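Local structure of putative methylase (Clostridium difficile, 3LDU) at residues R88-G93 with E141-F146; F96-A101 with I117-I122; N6-S11 with H63-E68. The protein probably methylates guanines of ribosomal RNA through a Rossmann-like methyltransferase domain, which binds GTP in this crystal, joined to a THUMP domain of the RNA-binding kind. All coordinates share one frame; numbering follows the deposited sequence.

Interaction 1. Residues R88-G93 with E141-F146; sequences RYIPYG and EKYPIF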
loop_
_atom_site.group_PDB
_atom_site.type_symbol
_atom_site.label_atom_id
_atom_site.label_comp_id
_atom_site.label_asym_id
_atom_site.label_seq_id
_atom_site.Cartn_x
_atom_site.Cartn_y
_atom_site.Cartn_z
ATOM N N ARG A 88 -25.839 15.298 -2.010
ATOM C CA ARG A 88 -24.715 16.054 -1.453
ATOM C C ARG A 88 -23.373 15.528 -1.966
ATOM O O ARG A 88 -22.393 16.268 -2.042
ATOM C CB ARG A 88 -24.718 15.991 0.080
ATOM C CG ARG A 88 -25.650 16.978 0.766
ATOM C CD ARG A 88 -25.493 16.898 2.283
ATOM N NE ARG A 88 -24.086 16.806 2.675
ATOM C CZ ARG A 88 -23.665 16.599 3.919
ATOM N NH1 ARG A 88 -24.539 16.457 4.907
ATOM N NH2 ARG A 88 -22.365 16.529 4.176
ATOM N N TYR A 89 -23.344 14.250 -2.329
ATOM C CA TYR A 89 -22.101 13.573 -2.675
ATOM C C TYR A 89 -22.013 13.151 -4.131
ATOM O O TYR A 89 -20.921 13.087 -4.694
ATOM C CB TYR A 89 -21.945 12.338 -1.802
ATOM C CG TYR A 89 -22.035 12.661 -0.341
ATOM C CD1 TYR A 89 -21.026 13.375 0.290
ATOM C CD2 TYR A 89 -23.128 12.268 0.405
ATOM C CE1 TYR A 89 -21.104 13.678 1.625
ATOM C CE2 TYR A 89 -23.216 12.566 1.740
ATOM C CZ TYR A 89 -22.200 13.266 2.348
ATOM O OH TYR A 89 -22.293 13.559 3.687
ATOM N N ILE A 90 -23.165 12.824 -4.713
ATOM C CA ILE A 90 -23.267 12.405 -6.112
ATOM C C ILE A 90 -24.014 13.484 -6.889
ATOM O O ILE A 90 -25.201 13.669 -6.674
ATOM C CB ILE A 90 -24.066 11.068 -6.262
ATOM C CG1 ILE A 90 -23.491 9.968 -5.355
ATOM C CG2 ILE A 90 -24.078 10.600 -7.714
ATOM C CD1 ILE A 90 -22.008 9.832 -5.446
ATOM N N PRO A 91 -23.314 14.193 -7.786
ATOM C CA PRO A 91 -23.922 15.303 -8.526
ATOM C C PRO A 91 -24.750 14.833 -9.713
ATOM O O PRO A 91 -24.707 13.669 -10.106
ATOM C CB PRO A 91 -22.710 16.091 -9.013
ATOM C CG PRO A 91 -21.654 15.062 -9.177
ATOM C CD PRO A 91 -21.888 14.035 -8.116
ATOM N N TYR A 92 -25.514 15.764 -10.278
ATOM C CA TYR A 92 -26.417 15.471 -11.370
ATOM C C TYR A 92 -25.725 14.779 -12.532
ATOM O O TYR A 92 -24.753 15.294 -13.082
ATOM C CB TYR A 92 -27.045 16.784 -11.851
ATOM C CG TYR A 92 -28.241 16.607 -12.737
ATOM C CD1 TYR A 92 -29.391 15.991 -12.259
ATOM C CD2 TYR A 92 -28.236 17.078 -14.045
ATOM C CE1 TYR A 92 -30.507 15.834 -13.069
ATOM C CE2 TYR A 92 -29.355 16.931 -14.865
ATOM C CZ TYR A 92 -30.481 16.304 -14.365
ATOM O OH TYR A 92 -31.592 16.147 -15.163
ATOM N N GLY A 93 -26.230 13.606 -12.903
ATOM C CA GLY A 93 -25.754 12.921 -14.090
ATOM C C GLY A 93 -24.554 12.022 -13.822
ATOM O O GLY A 93 -24.113 11.283 -14.705
ATOM N N GLU A 141 -19.117 11.803 -14.665
ATOM C CA GLU A 141 -17.985 11.155 -13.994
ATOM C C GLU A 141 -18.391 10.150 -12.904
ATOM O O GLU A 141 -19.509 10.170 -12.393
ATOM C CB GLU A 141 -16.979 12.186 -13.461
ATOM C CG GLU A 141 -17.351 12.846 -12.149
ATOM C CD GLU A 141 -18.384 13.964 -12.310
ATOM O OE1 GLU A 141 -19.001 14.080 -13.392
ATOM O OE2 GLU A 141 -18.568 14.733 -11.344
ATOM N N LYS A 142 -17.456 9.272 -12.561
ATOM C CA LYS A 142 -17.737 8.083 -11.750
ATOM C C LYS A 142 -17.388 8.260 -10.266
ATOM O O LYS A 142 -16.311 8.761 -9.921
ATOM C CB LYS A 142 -16.972 6.892 -12.351
ATOM C CG LYS A 142 -17.233 5.536 -11.720
ATOM C CD LYS A 142 -16.436 4.451 -12.464
ATOM C CE LYS A 142 -16.376 3.138 -11.683
ATOM N NZ LYS A 142 -15.355 2.175 -12.208
ATOM N N TYR A 143 -18.328 7.855 -9.407
ATOM C CA TYR A 143 -18.192 7.858 -7.943
ATOM C C TYR A 143 -18.434 6.429 -7.466
ATOM O O TYR A 143 -19.576 6.055 -7.187
ATOM C CB TYR A 143 -19.254 8.792 -7.324
ATOM C CG TYR A 143 -19.033 10.251 -7.651
ATOM C CD1 TYR A 143 -18.450 11.113 -6.728
ATOM C CD2 TYR A 143 -19.375 10.766 -8.899
ATOM C CE1 TYR A 143 -18.237 12.464 -7.040
ATOM C CE2 TYR A 143 -19.157 12.096 -9.220
ATOM C CZ TYR A 143 -18.587 12.940 -8.284
ATOM O OH TYR A 143 -18.368 14.263 -8.603
ATOM N N PRO A 144 -17.368 5.608 -7.390
ATOM C CA PRO A 144 -17.578 4.185 -7.118
ATOM C C PRO A 144 -17.947 3.986 -5.660
ATOM O O PRO A 144 -17.233 4.454 -4.777
ATOM C CB PRO A 144 -16.208 3.551 -7.425
ATOM C CG PRO A 144 -15.435 4.629 -8.205
ATOM C CD PRO A 144 -15.953 5.923 -7.641
ATOM N N ILE A 145 -19.054 3.301 -5.412
ATOM C CA ILE A 145 -19.549 3.133 -4.054
ATOM C C ILE A 145 -19.058 1.803 -3.485
ATOM O O ILE A 145 -19.166 0.762 -4.140
ATOM C CB ILE A 145 -21.091 3.178 -4.028
ATOM C CG1 ILE A 145 -21.612 4.424 -4.770
ATOM C CG2 ILE A 145 -21.614 3.134 -2.596
ATOM C CD1 ILE A 145 -21.217 5.766 -4.138
ATOM N N PHE A 146 -18.506 1.851 -2.276
ATOM C CA PHE A 146 -18.014 0.648 -1.605
ATOM C C PHE A 146 -18.829 0.406 -0.334
ATOM O O PHE A 146 -19.080 1.342 0.432
ATOM C CB PHE A 146 -16.537 0.817 -1.239
ATOM C CG PHE A 146 -15.571 0.501 -2.365
ATOM C CD1 PHE A 146 -15.674 1.125 -3.609
ATOM C CD2 PHE A 146 -14.538 -0.407 -2.166
ATOM C CE1 PHE A 146 -14.766 0.834 -4.628
ATOM C CE2 PHE A 146 -13.633 -0.694 -3.184
ATOM C CZ PHE A 146 -13.749 -0.073 -4.409
#
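Van der Waals packing on Tyr143 makes up most of the contact between 88-93 and 141-146. CD1 of Ile90 lies 3.5 Å from Tyr143 CB, at the root of the ring, and the two side chains overlap while pointing opposite ways. Pro91 takes the far end: its CD is 3.5 Å from Tyr143 CZ and its CG 3.4 Å from Tyr143 OH. A chi1 of -67° sets CG of Tyr143 beside its own backbone N, and the ring meets both Ile90 and Pro91 obliquely. Ile145 adds a looser apolar touch, its CD1 4.3 Å from Ile90 CD1.

The polar part is local to 141-146. Tyr143 OH donates to Glu141 OE2 over 2.8 Å, meeting the anti side of the carboxylate 23° out of its plane. The bend of Glu141 at chi2 (-79°) helps bring the carboxylate back toward this hydroxyl. Its OE1 pairs with Arg234, whose guanidinium also bonds Tyr92 O, so one arginine ties both segments.

Within the THUMP region, the loop between helix 74-82 and strand 98-104 thus packs on the approach to strand 145-150; Ile90 also touches Ile158 of strand 153-159, while Trp233 stacks on the Tyr143 ring.

Interaction 2. Residues F96-A101 with I117-I122; sequences FPISKA and IVKKAI
Lys119, on helix 111-129, reaches across to Phe96, just before strand 98-104, and to Ile98, the first residue of that strand; its chain can be traced atom by atom. CB packs 3.8 Å from CG1 of Ile98. From there CG leaves anti to the backbone N, and a bend at chi2 (66°) turns the rest of the chain toward Phe96. CD touches both partners, 3.9 Å from Phe96 CE1 and about as far from Ile98 CG1. CE comes closer to the ring, and NZ ends over one face of it, 3.7 Å from the centroid and 24° off the ring normal, a cation-pi contact displaced toward the rim. The same NZ gives a weak hydrogen bond of 3.3 Å to Phe96 O. Its salt bridge is with Glu138, whose other carboxylate oxygen accepts from Phe96 N.

Around this lysine the packing is apolar. Ile122 CG2 meets Phe96 CE1 at 3.5 Å. Ile98 extends its CD1 toward the helix, 4.0 Å from Val118 CG1, and also touches CD1 of Ile122. The helix runs roughly antiparallel to strand 98-104, outermost of the seven-stranded sheet at its THUMP end: the short segments make 139° between their directions, with 9.8 Å between their axes.

With Glu138 pairing to NZ and bonding Phe96 N, and the ring and carbonyl of Phe96 both meeting the ammonium, the charge is probably well compensated beside an otherwise hydrophobic interface.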
loop_
_atom_site.group_PDB
_atom_site.type_symbol
_atom_site.label_atom_id
_atom_site.label_comp_id
_atom_site.label_asym_id
_atom_site.label_seq_id
_atom_site.Cartn_x
_atom_site.Cartn_y
_atom_site.Cartn_z
ATOM N N PHE A 96 -22.662 6.131 -10.457
ATOM C CA PHE A 96 -22.440 5.615 -9.106
ATOM C C PHE A 96 -22.553 4.095 -9.064
ATOM O O PHE A 96 -23.467 3.535 -8.440
ATOM C CB PHE A 96 -23.373 6.287 -8.073
ATOM C CG PHE A 96 -24.842 6.246 -8.432
ATOM C CD1 PHE A 96 -25.693 5.326 -7.838
ATOM C CD2 PHE A 96 -25.375 7.145 -9.348
ATOM C CE1 PHE A 96 -27.050 5.301 -8.156
ATOM C CE2 PHE A 96 -26.734 7.127 -9.670
ATOM C CZ PHE A 96 -27.569 6.205 -9.082
ATOM N N PRO A 97 -21.609 3.415 -9.725
ATOM C CA PRO A 97 -21.654 1.956 -9.704
ATOM C C PRO A 97 -21.334 1.489 -8.284
ATOM O O PRO A 97 -20.534 2.137 -7.611
ATOM C CB PRO A 97 -20.533 1.563 -10.671
ATOM C CG PRO A 97 -19.543 2.689 -10.583
ATOM C CD PRO A 97 -20.388 3.937 -10.366
ATOM N N ILE A 98 -21.972 0.418 -7.827
ATOM C CA ILE A 98 -21.638 -0.152 -6.522
ATOM C C ILE A 98 -20.523 -1.149 -6.804
ATOM O O ILE A 98 -20.762 -2.289 -7.192
ATOM C CB ILE A 98 -22.851 -0.824 -5.853
ATOM C CG1 ILE A 98 -24.113 0.034 -6.048
ATOM C CG2 ILE A 98 -22.591 -1.040 -4.373
ATOM C CD1 ILE A 98 -23.980 1.468 -5.497
ATOM N N SER A 99 -19.293 -0.684 -6.658
ATOM C CA SER A 99 -18.168 -1.396 -7.237
ATOM C C SER A 99 -17.813 -2.636 -6.450
ATOM O O SER A 99 -17.257 -3.587 -7.001
ATOM C CB SER A 99 -16.960 -0.467 -7.356
ATOM O OG SER A 99 -17.253 0.592 -8.257
ATOM N N LYS A 100 -18.148 -2.641 -5.165
ATOM C CA LYS A 100 -17.691 -3.722 -4.295
ATOM C C LYS A 100 -18.476 -3.762 -2.992
ATOM O O LYS A 100 -18.808 -2.707 -2.429
ATOM C CB LYS A 100 -16.212 -3.525 -3.972
ATOM C CG LYS A 100 -15.635 -4.559 -3.027
ATOM C CD LYS A 100 -14.190 -4.222 -2.702
ATOM C CE LYS A 100 -13.484 -5.352 -1.969
ATOM N NZ LYS A 100 -12.114 -4.934 -1.551
ATOM N N ALA A 101 -18.782 -4.972 -2.522
ATOM C CA ALA A 101 -19.330 -5.129 -1.174
ATOM C C ALA A 101 -18.608 -6.253 -0.469
ATOM O O ALA A 101 -18.334 -7.298 -1.069
ATOM C CB ALA A 101 -20.824 -5.413 -1.217
ATOM N N ILE A 117 -29.335 -3.767 -3.361
ATOM C CA ILE A 117 -30.195 -3.006 -2.458
ATOM C C ILE A 117 -29.651 -1.588 -2.253
ATOM O O ILE A 117 -30.410 -0.615 -2.254
ATOM C CB ILE A 117 -30.385 -3.726 -1.100
ATOM C CG1 ILE A 117 -31.277 -4.964 -1.265
ATOM C CG2 ILE A 117 -30.976 -2.773 -0.053
ATOM C CD1 ILE A 117 -32.770 -4.645 -1.394
ATOM N N VAL A 118 -28.336 -1.470 -2.089
ATOM C CA VAL A 118 -27.725 -0.154 -1.960
ATOM C C VAL A 118 -27.925 0.660 -3.243
ATOM O O VAL A 118 -28.255 1.844 -3.182
ATOM C CB VAL A 118 -26.215 -0.252 -1.560
ATOM C CG1 VAL A 118 -25.498 1.070 -1.771
ATOM C CG2 VAL A 118 -26.091 -0.687 -0.102
ATOM N N LYS A 119 -27.737 0.027 -4.401
ATOM C CA LYS A 119 -28.014 0.693 -5.678
ATOM C C LYS A 119 -29.440 1.247 -5.696
ATOM O O LYS A 119 -29.666 2.421 -5.990
ATOM C CB LYS A 119 -27.804 -0.276 -6.850
ATOM C CG LYS A 119 -28.032 0.354 -8.223
ATOM C CD LYS A 119 -26.988 1.418 -8.535
ATOM C CE LYS A 119 -27.204 2.025 -9.927
ATOM N NZ LYS A 119 -26.064 2.887 -10.387
ATOM N N LYS A 120 -30.403 0.400 -5.365
ATOM C CA LYS A 120 -31.804 0.816 -5.384
ATOM C C LYS A 120 -32.050 2.001 -4.444
ATOM O O LYS A 120 -32.749 2.958 -4.804
ATOM C CB LYS A 120 -32.711 -0.365 -5.018
ATOM C CG LYS A 120 -34.215 -0.077 -5.088
ATOM C CD LYS A 120 -34.983 -1.389 -4.936
ATOM C CE LYS A 120 -36.101 -1.300 -3.915
ATOM N NZ LYS A 120 -36.391 -2.638 -3.308
ATOM N N ALA A 121 -31.487 1.934 -3.238
ATOM C CA ALA A 121 -31.643 3.003 -2.250
ATOM C C ALA A 121 -31.096 4.335 -2.747
ATOM O O ALA A 121 -31.735 5.382 -2.591
ATOM C CB ALA A 121 -30.980 2.617 -0.934
ATOM N N ILE A 122 -29.908 4.301 -3.340
ATOM C CA ILE A 122 -29.296 5.521 -3.853
ATOM C C ILE A 122 -30.103 6.091 -5.027
ATOM O O ILE A 122 -30.272 7.302 -5.144
ATOM C CB ILE A 122 -27.823 5.291 -4.254
ATOM C CG1 ILE A 122 -27.012 4.848 -3.029
ATOM C CG2 ILE A 122 -27.220 6.560 -4.868
ATOM C CD1 ILE A 122 -25.503 4.626 -3.308
#

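Interaction 3. Residues N6-S11 with H63-E68; sequences NYTLIS and HLKIAE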
loop_
_atom_site.group_PDB
_atom_site.type_symbol
_atom_site.label_atom_id
_atom_site.label_comp_id
_atom_site.label_asym_id
_atom_site.label_seq_id
_atom_site.Cartn_x
_atom_site.Cartn_y
_atom_site.Cartn_z
ATOM N N ASN A 6 -14.327 19.392 6.676
ATOM C CA ASN A 6 -13.463 18.255 6.953
ATOM C C ASN A 6 -14.003 16.987 6.309
ATOM O O ASN A 6 -15.195 16.896 5.993
ATOM C CB ASN A 6 -13.303 18.044 8.459
ATOM C CG ASN A 6 -12.198 18.902 9.059
ATOM O OD1 ASN A 6 -11.734 19.865 8.442
ATOM N ND2 ASN A 6 -11.767 18.552 10.267
ATOM N N TYR A 7 -13.118 16.021 6.100
ATOM C CA TYR A 7 -13.522 14.709 5.633
ATOM C C TYR A 7 -13.186 13.674 6.685
ATOM O O TYR A 7 -12.249 13.849 7.466
ATOM C CB TYR A 7 -12.754 14.318 4.372
ATOM C CG TYR A 7 -12.974 15.208 3.182
ATOM C CD1 TYR A 7 -14.247 15.419 2.679
ATOM C CD2 TYR A 7 -11.904 15.808 2.538
ATOM C CE1 TYR A 7 -14.453 16.219 1.585
ATOM C CE2 TYR A 7 -12.096 16.609 1.433
ATOM C CZ TYR A 7 -13.380 16.813 0.968
ATOM O OH TYR A 7 -13.591 17.603 -0.127
ATOM N N THR A 8 -13.946 12.587 6.687
ATOM C CA THR A 8 -13.504 11.362 7.328
ATOM C C THR A 8 -13.142 10.389 6.218
ATOM O O THR A 8 -13.987 10.063 5.384
ATOM C CB THR A 8 -14.600 10.759 8.208
ATOM O OG1 THR A 8 -14.916 11.689 9.248
ATOM C CG2 THR A 8 -14.129 9.454 8.846
ATOM N N LEU A 9 -11.879 9.942 6.210
ATOM C CA LEU A 9 -11.389 9.026 5.194
ATOM C C LEU A 9 -11.042 7.699 5.837
ATOM O O LEU A 9 -10.764 7.626 7.045
ATOM C CB LEU A 9 -10.143 9.599 4.505
ATOM C CG LEU A 9 -10.242 11.016 3.937
ATOM C CD1 LEU A 9 -8.945 11.440 3.261
ATOM C CD2 LEU A 9 -11.420 11.126 2.954
ATOM N N ILE A 10 -11.070 6.654 5.020
ATOM C CA ILE A 10 -10.655 5.335 5.442
ATOM C C ILE A 10 -9.634 4.775 4.459
ATOM O O ILE A 10 -9.872 4.746 3.240
ATOM C CB ILE A 10 -11.850 4.389 5.479
ATOM C CG1 ILE A 10 -12.957 4.970 6.363
ATOM C CG2 ILE A 10 -11.417 2.987 5.984
ATOM C CD1 ILE A 10 -14.240 4.205 6.244
ATOM N N SER A 11 -8.501 4.319 4.983
ATOM C CA SER A 11 -7.524 3.641 4.142
ATOM C C SER A 11 -7.290 2.217 4.595
ATOM O O SER A 11 -6.798 1.979 5.694
ATOM C CB SER A 11 -6.208 4.406 4.106
ATOM O OG SER A 11 -6.350 5.560 3.298
ATOM N N HIS A 63 -10.670 5.908 0.857
ATOM C CA HIS A 63 -12.132 5.997 0.777
ATOM C C HIS A 63 -12.655 7.219 1.507
ATOM O O HIS A 63 -12.182 7.571 2.586
ATOM C CB HIS A 63 -12.771 4.775 1.440
ATOM C CG HIS A 63 -12.491 3.477 0.746
ATOM N ND1 HIS A 63 -13.343 2.939 -0.185
ATOM C CD2 HIS A 63 -11.454 2.614 0.858
ATOM C CE1 HIS A 63 -12.849 1.793 -0.628
ATOM N NE2 HIS A 63 -11.701 1.572 0.000
ATOM N N LEU A 64 -13.661 7.856 0.923
ATOM C CA LEU A 64 -14.391 8.911 1.606
ATOM C C LEU A 64 -15.577 8.267 2.334
ATOM O O LEU A 64 -16.457 7.689 1.700
ATOM C CB LEU A 64 -14.887 9.943 0.590
ATOM C CG LEU A 64 -15.835 11.008 1.166
ATOM C CD1 LEU A 64 -15.124 11.844 2.230
ATOM C CD2 LEU A 64 -16.364 11.895 0.056
ATOM N N LYS A 65 -15.586 8.340 3.663
ATOM C CA LYS A 65 -16.646 7.708 4.439
ATOM C C LYS A 65 -17.920 8.539 4.346
ATOM O O LYS A 65 -17.892 9.753 4.573
ATOM C CB LYS A 65 -16.247 7.582 5.894
ATOM C CG LYS A 65 -17.161 6.680 6.700
ATOM C CD LYS A 65 -16.678 6.590 8.134
ATOM C CE LYS A 65 -17.609 5.742 8.983
ATOM N NZ LYS A 65 -17.080 5.583 10.363
ATOM N N ILE A 66 -19.024 7.881 4.000
ATOM C CA ILE A 66 -20.326 8.561 3.888
ATOM C C ILE A 66 -21.208 8.296 5.102
ATOM O O ILE A 66 -21.846 9.209 5.648
ATOM C CB ILE A 66 -21.086 8.112 2.608
ATOM C CG1 ILE A 66 -20.227 8.343 1.368
ATOM C CG2 ILE A 66 -22.413 8.877 2.471
ATOM C CD1 ILE A 66 -19.819 9.790 1.171
ATOM N N ALA A 67 -21.271 7.046 5.521
ATOM C CA ALA A 67 -22.216 6.678 6.572
ATOM C C ALA A 67 -21.799 5.390 7.249
ATOM O O ALA A 67 -21.125 4.555 6.653
ATOM C CB ALA A 67 -23.606 6.525 5.990
ATOM N N GLU A 68 -22.213 5.236 8.501
ATOM C CA GLU A 68 -22.062 3.970 9.202
ATOM C C GLU A 68 -23.310 3.746 10.043
ATOM O O GLU A 68 -23.776 4.655 10.730
ATOM C CB GLU A 68 -20.794 3.961 10.064
ATOM C CG GLU A 68 -20.652 2.724 10.935
ATOM C CD GLU A 68 -19.297 2.641 11.620
ATOM O OE1 GLU A 68 -18.943 1.545 12.109
ATOM O OE2 GLU A 68 -18.584 3.667 11.665
HETATM O O HOH W 1 -16.610 12.076 5.549
#
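Strands 7-11 and 63-68 pair antiparallel, although the axes of the short segments stand at 121°, with Ile10 and His63 as the hydrogen-bonded pair (Ile10 N to His63 O and His63 N to Ile10 O, each 2.8 Å), Leu9 and Leu64 as the non-hydrogen-bonded one, and a third bond from Lys65 N to Thr8 O.

On the face of Leu9 and Leu64, CD1 of Leu64 does most of the touching: it is 3.7 Å from Tyr7 CD1 and 3.8 Å from Leu9 CD2. Leu64 CG stands anti to the backbone N (chi1 172°), which carries the branch across toward strand 7-11. Leu9 also reaches Ile49 and Ser52, so helix 48-55 covers this face.

These are central strands of the seven-stranded sheet: strand 7-12 belongs to the RlmL ferredoxin-like domain, and strand 63-70 pairs on its other side with strand 153-159 of the THUMP range. Ile66 and Ala67 both face Ile156 there, a classic beta bulge.

On the other face, Ile10 CD1 rests 3.9 Å from Lys65 CG. Thr8 CG2 lies alongside the extended lysine chain, whose NZ forms a 2.8 Å salt bridge with Glu68 OE2. The ring edge of His63 lies near Ile10 O, and Phe146 meets this imidazole edge-to-face.

Two further backbone contacts supplement the pairing. Leu9 CA makes a CH...O contact of 3.1 Å to His63 O, and between Thr8 and Lys65 a water accepts from Thr8 N and donates to Lys65 O, in place of a direct bond.

All three contacts reach one seven-stranded sheet, at different places along it. Interaction 3, partly buried, is a true strand pairing in the middle, with backbone bonds first and side chains on both faces. Interactions 1 and 2 belong to the THUMP end and rely on side chains: interaction 2 is the more buried, a helix against the outermost strand with a cation-pi contact, whereas interaction 1, partly buried, joins a loop to the run into strand 145-150 by side-chain packing, with no direct polar bond between the two segments. These two adjoin directly, Ile145 exchanging backbone bonds with Pro97 and Ser99. Tyr89 packs on Ile66, a second touch between interactions 1 and 3, while interactions 2 and 3 stay about 7 Å apart at their nearest atoms.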